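Long-range contacts in major royal jelly protein 1 (Apis mellifera, PDB 5YYL), which is the most abundant protein of royal jelly, binds sterols such as 24-methylenecholesterol, and probably has a nutritional role in the food of developing larvae: residues S67-F77 and A124-L135; R371-L379 and R423-L432. All blocks are in the same frame, centred on the assembly; numbering follows the deposited sequence.

The two contacts come in series along the chain, contact 1 (67-77 with 124-135) closing before contact 2 (371-379 with 423-432) opens, and they lie about 22 Å apart, centre to centre. Contact 1 joins the innermost strands of two successive four-stranded antiparallel sheets of the beta-propeller, about 10 Å from the middle of the chain. Contact 2 lies farther out, about 24 Å from that middle, where the C-terminal strand 426-430 pairs with strand 373-383. That long strand connects the two: its inner part places Tyr377 and Leu379 against Gln71 and Ile69 of strand 65-72, while its outer end reaches the sterol pocket and the subunit interface.

Contact 1 of 2, residues S67-F77 and A124-L135; sequences SDIDQWHDKIF and ASKLAIDKCDRL
Leu127 and Asp68 join the first strands of two consecutive blades of the beta-propeller, strands 67-72 and 124-129, which run in nearly the same direction, 24° apart, without forming one sheet. The backbone N of Leu127 donates to Asp68 OD2 at 2.6 Å, fairly straight (159°) and on the anti lone pair of the carboxylate. With CG swung to the side opposite its own backbone nitrogen (chi1 -158°), Asp68 sets this oxygen against the neighbouring blade. At the start of the strands Lys126 bends back at chi2 and carries NZ to Ser67 O, 3.2 Å away and well above the carbonyl plane.

Farther along, the contact is mainly apolar. Leu127 CD1 lies 3.5 Å from Phe77 CB, and Ile129 CD1 packs on Trp72 CB and lies beside the Asp70 carboxylate. Leu135 comes at the Phe77 ring from the opposite direction and lays CD2 over one face in a CH-pi contact, 4.1 Å from the centroid. At the turn that ends strand 67-72, His73 covers one face of the Trp72 indole, while at its edge NE1 makes a weak, fairly straight hydrogen bond to Asp133 OD2, 3.4 Å away and near the ring plane.

Tyr107 meets the Phe77 ring edge-to-face, and Leu159 also packs on Phe77, Ile129 and Leu135. The rest of the second shell is charged. Lys360 NZ and Lys358 NZ form salt bridges with Asp70 OD1 and OD2, respectively, and probably offset the negative charge buried here. Lys358 NZ, held at Asp70 OD2, also donates to Leu127 O, so one ammonium group serves both blades.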
loop_
_atom_site.group_PDB
_atom_site.type_symbol
_atom_site.label_atom_id
_atom_site.label_comp_id
_atom_site.label_asym_id
_atom_site.label_seq_id
_atom_site.Cartn_x
_atom_site.Cartn_y
_atom_site.Cartn_z
ATOM N N SER A 67 -29.911 2.235 31.012
ATOM C CA SER A 67 -29.744 1.078 31.870
ATOM C C SER A 67 -28.441 0.333 31.549
ATOM O O SER A 67 -27.676 0.019 32.454
ATOM C CB SER A 67 -30.945 0.147 31.709
ATOM O OG SER A 67 -30.816 -0.991 32.535
ATOM N N ASP A 68 -28.210 0.039 30.270
ATOM C CA ASP A 68 -27.055 -0.749 29.848
ATOM C C ASP A 68 -26.473 -0.235 28.529
ATOM O O ASP A 68 -27.140 0.463 27.780
ATOM C CB ASP A 68 -27.469 -2.231 29.706
ATOM C CG ASP A 68 -26.282 -3.224 29.804
ATOM O OD1 ASP A 68 -25.146 -2.813 30.078
ATOM O OD2 ASP A 68 -26.484 -4.441 29.618
ATOM N N ILE A 69 -25.204 -0.561 28.287
ATOM C CA ILE A 69 -24.541 -0.326 27.005
ATOM C C ILE A 69 -23.905 -1.619 26.569
ATOM O O ILE A 69 -23.658 -2.507 27.388
ATOM C CB ILE A 69 -23.451 0.770 27.074
ATOM C CG1 ILE A 69 -22.352 0.431 28.091
ATOM C CG2 ILE A 69 -24.084 2.105 27.437
ATOM C CD1 ILE A 69 -21.185 1.400 28.115
ATOM N N ASP A 70 -23.654 -1.729 25.277
ATOM C CA ASP A 70 -22.778 -2.769 24.758
ATOM C C ASP A 70 -22.241 -2.317 23.396
ATOM O O ASP A 70 -22.487 -1.188 22.980
ATOM C CB ASP A 70 -23.494 -4.125 24.715
ATOM C CG ASP A 70 -22.535 -5.304 24.919
ATOM O OD1 ASP A 70 -21.503 -5.353 24.175
ATOM O OD2 ASP A 70 -22.822 -6.183 25.784
ATOM N N GLN A 71 -21.484 -3.173 22.722
ATOM C CA GLN A 71 -20.764 -2.776 21.529
ATOM C C GLN A 71 -20.532 -3.997 20.680
ATOM O O GLN A 71 -20.111 -5.030 21.205
ATOM C CB GLN A 71 -19.430 -2.143 21.934
ATOM C CG GLN A 71 -18.524 -1.725 20.781
ATOM C CD GLN A 71 -17.700 -2.854 20.179
ATOM O OE1 GLN A 71 -17.260 -3.758 20.886
ATOM N NE2 GLN A 71 -17.490 -2.807 18.873
ATOM N N TRP A 72 -20.822 -3.877 19.380
ATOM C CA TRP A 72 -20.485 -4.909 18.392
ATOM C C TRP A 72 -20.223 -4.231 17.061
ATOM O O TRP A 72 -21.086 -3.494 16.568
ATOM C CB TRP A 72 -21.629 -5.906 18.259
ATOM C CG TRP A 72 -21.396 -6.986 17.283
ATOM C CD1 TRP A 72 -20.803 -8.194 17.517
ATOM C CD2 TRP A 72 -21.783 -6.994 15.916
ATOM N NE1 TRP A 72 -20.790 -8.964 16.367
ATOM C CE2 TRP A 72 -21.386 -8.245 15.369
ATOM C CE3 TRP A 72 -22.434 -6.073 15.093
ATOM C CZ2 TRP A 72 -21.621 -8.590 14.048
ATOM C CZ3 TRP A 72 -22.661 -6.404 13.776
ATOM C CH2 TRP A 72 -22.256 -7.659 13.260
ATOM N N HIS A 73 -19.035 -4.462 16.502
ATOM C CA HIS A 73 -18.601 -3.808 15.264
ATOM C C HIS A 73 -18.856 -2.293 15.362
ATOM O O HIS A 73 -18.412 -1.675 16.326
ATOM C CB HIS A 73 -19.258 -4.475 14.048
ATOM C CG HIS A 73 -18.838 -5.896 13.826
ATOM N ND1 HIS A 73 -19.225 -6.614 12.713
ATOM C CD2 HIS A 73 -18.045 -6.725 14.550
ATOM C CE1 HIS A 73 -18.698 -7.827 12.770
ATOM N NE2 HIS A 73 -17.980 -7.923 13.877
ATOM N N ASP A 74 -19.604 -1.704 14.432
ATOM C CA ASP A 74 -19.845 -0.244 14.432
ATOM C C ASP A 74 -20.982 0.214 15.351
ATOM O O ASP A 74 -21.160 1.418 15.552
ATOM C CB ASP A 74 -20.086 0.285 13.003
ATOM C CG ASP A 74 -21.135 -0.512 12.228
ATOM O OD1 ASP A 74 -21.506 -1.639 12.648
ATOM O OD2 ASP A 74 -21.596 0.012 11.198
ATOM N N LYS A 75 -21.716 -0.746 15.921
ATOM C CA LYS A 75 -22.868 -0.463 16.768
ATOM C C LYS A 75 -22.445 -0.299 18.226
ATOM O O LYS A 75 -21.644 -1.074 18.728
ATOM C CB LYS A 75 -23.896 -1.594 16.634
ATOM C CG LYS A 75 -24.357 -1.835 15.204
ATOM C CD LYS A 75 -25.153 -3.133 15.058
ATOM C CE LYS A 75 -25.271 -3.581 13.598
ATOM N NZ LYS A 75 -25.791 -2.509 12.688
ATOM N N ILE A 76 -22.960 0.743 18.872
ATOM C CA ILE A 76 -22.899 0.916 20.314
ATOM C C ILE A 76 -24.348 0.853 20.782
ATOM O O ILE A 76 -25.127 1.735 20.447
ATOM C CB ILE A 76 -22.321 2.303 20.706
ATOM C CG1 ILE A 76 -20.859 2.462 20.275
ATOM C CG2 ILE A 76 -22.461 2.556 22.203
ATOM C CD1 ILE A 76 -19.855 1.639 21.053
ATOM N N PHE A 77 -24.712 -0.175 21.549
ATOM C CA PHE A 77 -26.080 -0.306 22.071
ATOM C C PHE A 77 -26.270 0.559 23.302
ATOM O O PHE A 77 -25.346 0.747 24.065
ATOM C CB PHE A 77 -26.430 -1.762 22.343
ATOM C CG PHE A 77 -26.474 -2.589 21.095
ATOM C CD1 PHE A 77 -27.611 -2.592 20.272
ATOM C CD2 PHE A 77 -25.371 -3.331 20.694
ATOM C CE1 PHE A 77 -27.644 -3.336 19.101
ATOM C CE2 PHE A 77 -25.407 -4.099 19.527
ATOM C CZ PHE A 77 -26.549 -4.101 18.733
ATOM N N ALA A 124 -35.674 -3.130 27.945
ATOM C CA ALA A 124 -34.372 -3.793 27.840
ATOM C C ALA A 124 -33.492 -3.365 29.017
ATOM O O ALA A 124 -32.842 -2.322 28.997
ATOM C CB ALA A 124 -33.700 -3.457 26.515
ATOM N N SER A 125 -33.521 -4.172 30.064
ATOM C CA SER A 125 -32.830 -3.876 31.300
ATOM C C SER A 125 -31.317 -4.052 31.124
ATOM O O SER A 125 -30.547 -3.199 31.554
ATOM C CB SER A 125 -33.358 -4.799 32.400
ATOM O OG SER A 125 -32.840 -4.439 33.658
ATOM N N LYS A 126 -30.913 -5.144 30.464
ATOM C CA LYS A 126 -29.506 -5.514 30.314
ATOM C C LYS A 126 -29.251 -6.238 28.995
ATOM O O LYS A 126 -30.155 -6.850 28.442
ATOM C CB LYS A 126 -29.092 -6.414 31.478
ATOM C CG LYS A 126 -27.993 -5.863 32.374
ATOM C CD LYS A 126 -28.460 -4.686 33.217
ATOM C CE LYS A 126 -27.266 -3.906 33.784
ATOM N NZ LYS A 126 -27.689 -2.559 34.265
ATOM N N LEU A 127 -28.011 -6.177 28.522
ATOM C CA LEU A 127 -27.586 -6.794 27.270
ATOM C C LEU A 127 -26.349 -7.657 27.478
ATOM O O LEU A 127 -25.632 -7.524 28.459
ATOM C CB LEU A 127 -27.277 -5.739 26.217
ATOM C CG LEU A 127 -28.361 -4.710 25.900
ATOM C CD1 LEU A 127 -27.803 -3.644 24.950
ATOM C CD2 LEU A 127 -29.615 -5.355 25.308
ATOM N N ALA A 128 -26.124 -8.553 26.531
ATOM C CA ALA A 128 -24.967 -9.430 26.541
ATOM C C ALA A 128 -24.705 -9.936 25.135
ATOM O O ALA A 128 -25.647 -10.302 24.430
ATOM C CB ALA A 128 -25.196 -10.593 27.471
ATOM N N ILE A 129 -23.434 -9.970 24.740
ATOM C CA ILE A 129 -23.034 -10.474 23.439
ATOM C C ILE A 129 -22.114 -11.684 23.635
ATOM O O ILE A 129 -21.175 -11.649 24.430
ATOM C CB ILE A 129 -22.386 -9.368 22.599
ATOM C CG1 ILE A 129 -23.254 -8.092 22.675
ATOM C CG2 ILE A 129 -22.208 -9.852 21.175
ATOM C CD1 ILE A 129 -23.053 -7.054 21.577
ATOM N N ASP A 130 -22.401 -12.762 22.910
ATOM C CA ASP A 130 -21.689 -14.032 23.080
ATOM C C ASP A 130 -20.686 -14.257 21.952
ATOM O O ASP A 130 -20.625 -13.455 21.007
ATOM C CB ASP A 130 -22.683 -15.201 23.229
ATOM C CG ASP A 130 -23.437 -15.560 21.931
ATOM O OD1 ASP A 130 -23.044 -15.159 20.812
ATOM O OD2 ASP A 130 -24.442 -16.295 22.047
ATOM N N LYS A 131 -19.920 -15.348 22.049
ATOM C CA LYS A 131 -18.899 -15.700 21.042
ATOM C C LYS A 131 -19.448 -15.763 19.615
ATOM O O LYS A 131 -18.736 -15.442 18.668
ATOM C CB LYS A 131 -18.217 -17.036 21.383
ATOM N N CYS A 132 -20.715 -16.159 19.473
ATOM C CA CYS A 132 -21.327 -16.427 18.165
ATOM C C CYS A 132 -22.094 -15.244 17.535
ATOM O O CYS A 132 -22.879 -15.448 16.612
ATOM C CB CYS A 132 -22.258 -17.654 18.286
ATOM S SG CYS A 132 -22.126 -18.549 19.860
ATOM N N ASP A 133 -21.866 -14.026 18.014
ATOM C CA ASP A 133 -22.553 -12.827 17.506
ATOM C C ASP A 133 -24.078 -12.878 17.658
ATOM O O ASP A 133 -24.816 -12.449 16.774
ATOM C CB ASP A 133 -22.161 -12.521 16.048
ATOM C CG ASP A 133 -20.663 -12.558 15.823
ATOM O OD1 ASP A 133 -20.240 -12.927 14.710
ATOM O OD2 ASP A 133 -19.909 -12.211 16.759
ATOM N N ARG A 134 -24.529 -13.400 18.796
ATOM C CA ARG A 134 -25.917 -13.299 19.217
ATOM C C ARG A 134 -25.982 -12.203 20.277
ATOM O O ARG A 134 -25.150 -12.180 21.172
ATOM C CB ARG A 134 -26.416 -14.621 19.814
ATOM C CG ARG A 134 -26.347 -15.837 18.899
ATOM C CD ARG A 134 -27.008 -17.077 19.542
ATOM N NE ARG A 134 -26.142 -17.824 20.474
ATOM N N LEU A 135 -26.963 -11.308 20.165
ATOM C CA LEU A 135 -27.250 -10.299 21.187
ATOM C C LEU A 135 -28.389 -10.799 22.087
ATOM O O LEU A 135 -29.515 -10.952 21.630
ATOM C CB LEU A 135 -27.617 -8.967 20.537
ATOM C CG LEU A 135 -28.319 -7.911 21.406
ATOM C CD1 LEU A 135 -27.417 -7.485 22.547
ATOM C CD2 LEU A 135 -28.712 -6.680 20.607
#

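Contact 2 of 2, residues R371-L379 and R423-L432. With 94R ((3beta,14beta,17alpha)-ergosta-5,24(28)-dien-3-ol), chain H; 94R ((3beta,14beta,17alpha)-ergosta-5,24(28)-dien-3-ol), chain F.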
loop_
_atom_site.group_PDB
_atom_site.type_symbol
_atom_site.label_atom_id
_atom_site.label_comp_id
_atom_site.label_asym_id
_atom_site.label_seq_id
_atom_site.Cartn_x
_atom_site.Cartn_y
_atom_site.Cartn_z
ATOM N N ARG A 371 1.119 -10.869 20.987
ATOM C CA ARG A 371 2.257 -10.408 21.782
ATOM C C ARG A 371 2.566 -8.910 21.673
ATOM O O ARG A 371 3.136 -8.326 22.601
ATOM C CB ARG A 371 3.501 -11.224 21.433
ATOM C CG ARG A 371 4.039 -11.060 20.014
ATOM C CD ARG A 371 5.328 -11.844 19.801
ATOM N NE ARG A 371 5.071 -13.293 19.912
ATOM C CZ ARG A 371 5.874 -14.197 20.479
ATOM N NH1 ARG A 371 7.044 -13.857 21.009
ATOM N NH2 ARG A 371 5.478 -15.462 20.521
ATOM N N TYR A 372 2.194 -8.296 20.553
ATOM C CA TYR A 372 2.421 -6.877 20.337
ATOM C C TYR A 372 1.337 -5.950 20.860
ATOM O O TYR A 372 1.508 -4.735 20.827
ATOM C CB TYR A 372 2.586 -6.630 18.858
ATOM C CG TYR A 372 3.748 -7.370 18.270
ATOM C CD1 TYR A 372 5.045 -6.969 18.543
ATOM C CD2 TYR A 372 3.558 -8.457 17.442
ATOM C CE1 TYR A 372 6.126 -7.634 17.999
ATOM C CE2 TYR A 372 4.624 -9.134 16.895
ATOM C CZ TYR A 372 5.910 -8.714 17.177
ATOM O OH TYR A 372 6.984 -9.363 16.633
ATOM N N ILE A 373 0.228 -6.506 21.345
ATOM C CA ILE A 373 -1.003 -5.739 21.549
ATOM C C ILE A 373 -1.646 -6.033 22.888
ATOM O O ILE A 373 -1.936 -7.192 23.196
ATOM C CB ILE A 373 -2.045 -6.042 20.445
ATOM C CG1 ILE A 373 -1.358 -5.997 19.079
ATOM C CG2 ILE A 373 -3.189 -5.029 20.504
ATOM C CD1 ILE A 373 -2.246 -5.931 17.896
ATOM N N ASN A 374 -1.885 -4.974 23.661
ATOM C CA ASN A 374 -2.791 -5.046 24.799
ATOM C C ASN A 374 -4.186 -4.913 24.251
ATOM O O ASN A 374 -4.640 -3.797 24.014
ATOM C CB ASN A 374 -2.504 -3.928 25.795
ATOM C CG ASN A 374 -1.211 -4.134 26.535
ATOM O OD1 ASN A 374 -0.813 -5.265 26.801
ATOM N ND2 ASN A 374 -0.543 -3.048 26.867
ATOM N N ARG A 375 -4.846 -6.051 24.029
ATOM C CA ARG A 375 -6.063 -6.090 23.197
ATOM C C ARG A 375 -7.329 -5.635 23.926
ATOM O O ARG A 375 -8.223 -5.083 23.291
ATOM C CB ARG A 375 -6.276 -7.485 22.600
ATOM C CG ARG A 375 -5.188 -7.868 21.595
ATOM C CD ARG A 375 -5.116 -9.366 21.211
ATOM N NE ARG A 375 -6.369 -10.160 21.190
ATOM C CZ ARG A 375 -7.359 -10.039 20.303
ATOM N NH1 ARG A 375 -7.287 -9.114 19.345
ATOM N NH2 ARG A 375 -8.430 -10.828 20.379
ATOM N N GLU A 376 -7.397 -5.854 25.234
ATOM C CA GLU A 376 -8.630 -5.660 26.002
ATOM C C GLU A 376 -8.828 -4.216 26.415
ATOM O O GLU A 376 -7.892 -3.574 26.886
ATOM C CB GLU A 376 -8.630 -6.503 27.277
ATOM C CG GLU A 376 -9.046 -7.944 27.067
ATOM C CD GLU A 376 -9.016 -8.740 28.369
ATOM O OE1 GLU A 376 -10.054 -9.434 28.637
ATOM O OE2 GLU A 376 -7.982 -8.667 29.115
ATOM N N TYR A 377 -10.060 -3.735 26.253
ATOM C CA TYR A 377 -10.476 -2.407 26.702
ATOM C C TYR A 377 -11.844 -2.452 27.353
ATOM O O TYR A 377 -12.657 -3.334 27.062
ATOM C CB TYR A 377 -10.492 -1.408 25.534
ATOM C CG TYR A 377 -11.408 -1.745 24.378
ATOM C CD1 TYR A 377 -11.006 -2.607 23.362
ATOM C CD2 TYR A 377 -12.671 -1.158 24.274
ATOM C CE1 TYR A 377 -11.853 -2.894 22.299
ATOM C CE2 TYR A 377 -13.524 -1.434 23.197
ATOM C CZ TYR A 377 -13.121 -2.302 22.225
ATOM O OH TYR A 377 -13.968 -2.590 21.178
ATOM N N ILE A 378 -12.099 -1.462 28.205
ATOM C CA ILE A 378 -13.309 -1.420 29.016
ATOM C C ILE A 378 -14.196 -0.254 28.600
ATOM O O ILE A 378 -13.687 0.827 28.341
ATOM C CB ILE A 378 -12.951 -1.319 30.517
ATOM C CG1 ILE A 378 -14.143 -1.675 31.393
ATOM C CG2 ILE A 378 -12.422 0.074 30.895
ATOM C CD1 ILE A 378 -13.775 -1.775 32.853
ATOM N N LEU A 379 -15.508 -0.499 28.513
ATOM C CA LEU A 379 -16.519 0.528 28.262
ATOM C C LEU A 379 -17.322 0.734 29.541
ATOM O O LEU A 379 -17.798 -0.223 30.132
ATOM C CB LEU A 379 -17.474 0.055 27.160
ATOM C CG LEU A 379 -16.886 -0.274 25.785
ATOM C CD1 LEU A 379 -17.879 -1.046 24.939
ATOM C CD2 LEU A 379 -16.428 0.998 25.101
ATOM N N ARG A 423 8.700 -8.678 25.959
ATOM C CA ARG A 423 9.437 -9.533 25.001
ATOM C C ARG A 423 9.447 -9.038 23.557
ATOM O O ARG A 423 9.746 -9.790 22.652
ATOM C CB ARG A 423 8.897 -10.967 25.063
ATOM C CG ARG A 423 7.405 -11.095 24.808
ATOM C CD ARG A 423 6.979 -12.557 24.637
ATOM N NE ARG A 423 5.531 -12.664 24.470
ATOM C CZ ARG A 423 4.836 -13.795 24.338
ATOM N NH1 ARG A 423 3.515 -13.721 24.174
ATOM N NH2 ARG A 423 5.431 -14.985 24.360
ATOM N N THR A 424 9.142 -7.763 23.349
ATOM C CA THR A 424 9.066 -7.172 22.015
ATOM C C THR A 424 9.571 -5.754 22.103
ATOM O O THR A 424 9.395 -5.108 23.120
ATOM C CB THR A 424 7.616 -7.126 21.502
ATOM O OG1 THR A 424 6.758 -6.553 22.496
ATOM C CG2 THR A 424 7.135 -8.536 21.172
ATOM N N PRO A 425 10.172 -5.233 21.029
ATOM C CA PRO A 425 10.564 -3.828 21.070
ATOM C C PRO A 425 9.405 -2.822 21.093
ATOM O O PRO A 425 9.653 -1.633 21.223
ATOM C CB PRO A 425 11.390 -3.666 19.798
ATOM C CG PRO A 425 10.862 -4.689 18.884
ATOM C CD PRO A 425 10.450 -5.843 19.729
ATOM N N PHE A 426 8.165 -3.277 20.909
ATOM C CA PHE A 426 7.001 -2.396 21.018
ATOM C C PHE A 426 5.747 -3.096 21.540
ATOM O O PHE A 426 5.592 -4.308 21.407
ATOM C CB PHE A 426 6.720 -1.708 19.680
ATOM C CG PHE A 426 6.113 -2.610 18.646
ATOM C CD1 PHE A 426 4.740 -2.616 18.441
ATOM C CD2 PHE A 426 6.900 -3.449 17.874
ATOM C CE1 PHE A 426 4.168 -3.437 17.482
ATOM C CE2 PHE A 426 6.334 -4.276 16.914
ATOM C CZ PHE A 426 4.967 -4.272 16.721
ATOM N N LYS A 427 4.868 -2.316 22.156
ATOM C CA LYS A 427 3.587 -2.796 22.676
ATOM C C LYS A 427 2.547 -1.737 22.376
ATOM O O LYS A 427 2.768 -0.563 22.691
ATOM C CB LYS A 427 3.658 -3.044 24.186
ATOM C CG LYS A 427 2.626 -4.027 24.715
ATOM C CD LYS A 427 2.898 -5.442 24.195
ATOM C CE LYS A 427 2.734 -6.505 25.266
ATOM N NZ LYS A 427 1.302 -6.781 25.605
ATOM N N ILE A 428 1.442 -2.141 21.746
ATOM C CA ILE A 428 0.361 -1.215 21.399
ATOM C C ILE A 428 -0.850 -1.372 22.310
ATOM O O ILE A 428 -1.455 -2.452 22.406
ATOM C CB ILE A 428 -0.102 -1.387 19.947
ATOM C CG1 ILE A 428 1.118 -1.518 19.036
ATOM C CG2 ILE A 428 -1.004 -0.205 19.565
ATOM C CD1 ILE A 428 0.862 -1.267 17.570
ATOM N N SER A 429 -1.214 -0.276 22.963
ATOM C CA SER A 429 -2.422 -0.241 23.788
ATOM C C SER A 429 -3.608 0.307 22.984
ATOM O O SER A 429 -3.483 1.322 22.303
ATOM C CB SER A 429 -2.179 0.578 25.043
ATOM O OG SER A 429 -1.454 -0.212 25.953
ATOM N N ILE A 430 -4.739 -0.395 23.065
ATOM C CA ILE A 430 -5.924 -0.087 22.285
ATOM C C ILE A 430 -7.120 0.256 23.160
ATOM O O ILE A 430 -7.340 -0.365 24.195
ATOM C CB ILE A 430 -6.334 -1.310 21.470
ATOM C CG1 ILE A 430 -5.178 -1.795 20.610
ATOM C CG2 ILE A 430 -7.549 -1.000 20.605
ATOM C CD1 ILE A 430 -4.696 -0.792 19.576
ATOM N N HIS A 431 -7.873 1.257 22.717
ATOM C CA HIS A 431 -9.306 1.363 23.021
ATOM C C HIS A 431 -10.005 2.058 21.837
ATOM O O HIS A 431 -9.391 2.212 20.779
ATOM C CB HIS A 431 -9.542 2.053 24.365
ATOM C CG HIS A 431 -8.975 3.428 24.471
ATOM N ND1 HIS A 431 -9.390 4.466 23.670
ATOM C CD2 HIS A 431 -8.050 3.952 25.316
ATOM C CE1 HIS A 431 -8.746 5.569 24.014
ATOM N NE2 HIS A 431 -7.917 5.281 25.000
ATOM N N LEU A 432 -11.277 2.424 21.971
ATOM C CA LEU A 432 -11.972 3.167 20.894
ATOM C C LEU A 432 -11.722 4.699 20.941
ATOM O O LEU A 432 -12.197 5.448 20.080
ATOM C CB LEU A 432 -13.475 2.867 20.897
ATOM C CG LEU A 432 -13.945 1.410 20.908
ATOM C CD1 LEU A 432 -15.457 1.346 20.847
ATOM C CD2 LEU A 432 -13.366 0.573 19.778
ATOM O OXT LEU A 432 -11.040 5.245 21.818
HETATM C C1 94R H . 6.362 6.366 13.348
HETATM O O1 94R H . 7.921 9.357 14.971
HETATM C C2 94R H . 7.072 7.715 13.432
HETATM C C3 94R H . 7.256 8.087 14.897
HETATM C C4 94R H . 8.093 7.044 15.640
HETATM C C5 94R H . 7.607 5.634 15.380
HETATM C C10 94R H . 7.133 5.196 14.002
HETATM C C19 94R H . 8.344 4.842 13.133
HETATM C C9 94R H . 6.194 3.997 14.181
HETATM C C11 94R H . 5.609 3.487 12.865
HETATM C C12 94R H . 4.686 2.283 13.022
HETATM C C13 94R H . 5.385 1.137 13.745
HETATM C C18 94R H . 6.553 0.587 12.905
HETATM C C17 94R H . 4.453 0.011 14.200
HETATM C C20 94R H . 4.017 -1.051 13.184
HETATM C C22 94R H . 2.947 -1.944 13.806
HETATM C C23 94R H . 3.304 -3.379 13.491
HETATM C C24 94R H . 2.250 -4.377 13.866
HETATM C C28 94R H . 1.494 -4.296 14.948
HETATM C C25 94R H . 2.103 -5.546 12.969
HETATM C C27 94R H . 0.678 -5.633 12.444
HETATM C C26 94R H . 2.558 -6.758 13.771
HETATM C C21 94R H . 3.493 -0.523 11.849
HETATM C C16 94R H . 5.217 -0.603 15.368
HETATM C C15 94R H . 6.173 0.480 15.864
HETATM C C14 94R H . 5.801 1.715 15.077
HETATM C C8 94R H . 6.805 2.864 14.992
HETATM C C7 94R H . 7.138 3.364 16.380
HETATM C C6 94R H . 7.628 4.800 16.423
HETATM C C1 94R F . -3.175 -5.602 14.046
HETATM O O1 94R F . -5.258 -8.200 15.882
HETATM C C2 94R F . -4.035 -6.860 14.205
HETATM C C3 94R F . -4.419 -7.060 15.662
HETATM C C4 94R F . -5.151 -5.836 16.206
HETATM C C5 94R F . -4.517 -4.527 15.806
HETATM C C10 94R F . -3.938 -4.339 14.429
HETATM C C19 94R F . -5.114 -4.139 13.473
HETATM C C9 94R F . -2.976 -3.145 14.444
HETATM C C11 94R F . -2.383 -2.800 13.069
HETATM C C12 94R F . -1.462 -1.569 13.044
HETATM C C13 94R F . -2.197 -0.359 13.612
HETATM C C18 94R F . -3.339 0.067 12.682
HETATM C C17 94R F . -1.325 0.848 13.977
HETATM C C20 94R F . -0.909 1.828 12.881
HETATM C C22 94R F . 0.073 2.835 13.464
HETATM C C23 94R F . -0.041 4.194 12.797
HETATM C C24 94R F . 0.928 5.228 13.360
HETATM C C28 94R F . 1.518 5.168 14.555
HETATM C C25 94R F . 1.185 6.424 12.502
HETATM C C27 94R F . 2.690 6.695 12.389
HETATM C C26 94R F . 0.398 7.606 13.062
HETATM C C21 94R F . -0.251 1.135 11.696
HETATM C C16 94R F . -2.124 1.555 15.080
HETATM C C15 94R F . -3.100 0.535 15.648
HETATM C C14 94R F . -2.646 -0.761 15.008
HETATM C C8 94R F . -3.616 -1.918 15.075
HETATM C C7 94R F . -3.968 -2.190 16.521
HETATM C C6 94R F . -4.542 -3.561 16.729
HETATM O O HOH W 1 4.199 -9.845 24.890
#
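Asn374 divides its side-chain amide between two residues of the C-terminal strand. Its OD1 accepts from Lys427 NZ at 2.9 Å, the ammonium standing above the carbonyl plane, and its ND2 gives an almost straight bond, 172° at the hydrogen, to Ser429 OG in the plane of the amide. The two bonds fix the rotation of the amide. Lys427 is bent at chi2, chi3 and chi4, which folds NZ back onto Asn374 and lays CE close to Arg371 O.

Alongside, the backbones pair as parallel strands: Ile428 N donates to Tyr372 O and Asn374 N to Ile428 O, both at 2.8 Å. Toward the exposed end the guanidinium of Arg371 lies flat on that of Arg423, planes 23° apart and centres 4.0 Å apart. A water bridges Arg371 O and Arg423 NE, tying the stacked pair to the backbone.

Apolar packing gathers on the face that carries Ile373 and Ile428, opposite to Asn374 and Ser429. The rings of Tyr372 and Phe426 are nearly parallel but slid so far that they barely overlap, and Thr424 CG2 touches Tyr372 CE1 at 3.4 Å. The opposite face of Phe426 is covered by one sterol, C16 over the ring centre. Ile373 CD1 and Ile430 CD1 pack against the ring system of the second sterol, near its C3 and C7. Near the C-terminus Leu432 lays CG and CD2 against the Tyr377 ring and hydroxyl, while its OXT accepts from His431 ND1 in the plane of the imidazole.

Residues 426-430 also pair antiparallel with a strand of the second subunit, so the sheet continues across the interface; Ile373 and Ile430, with Pro364 and Val366, help line the pocket for 24-methylenecholesterol, where Pro364 O hydrogen-bonds the sterol.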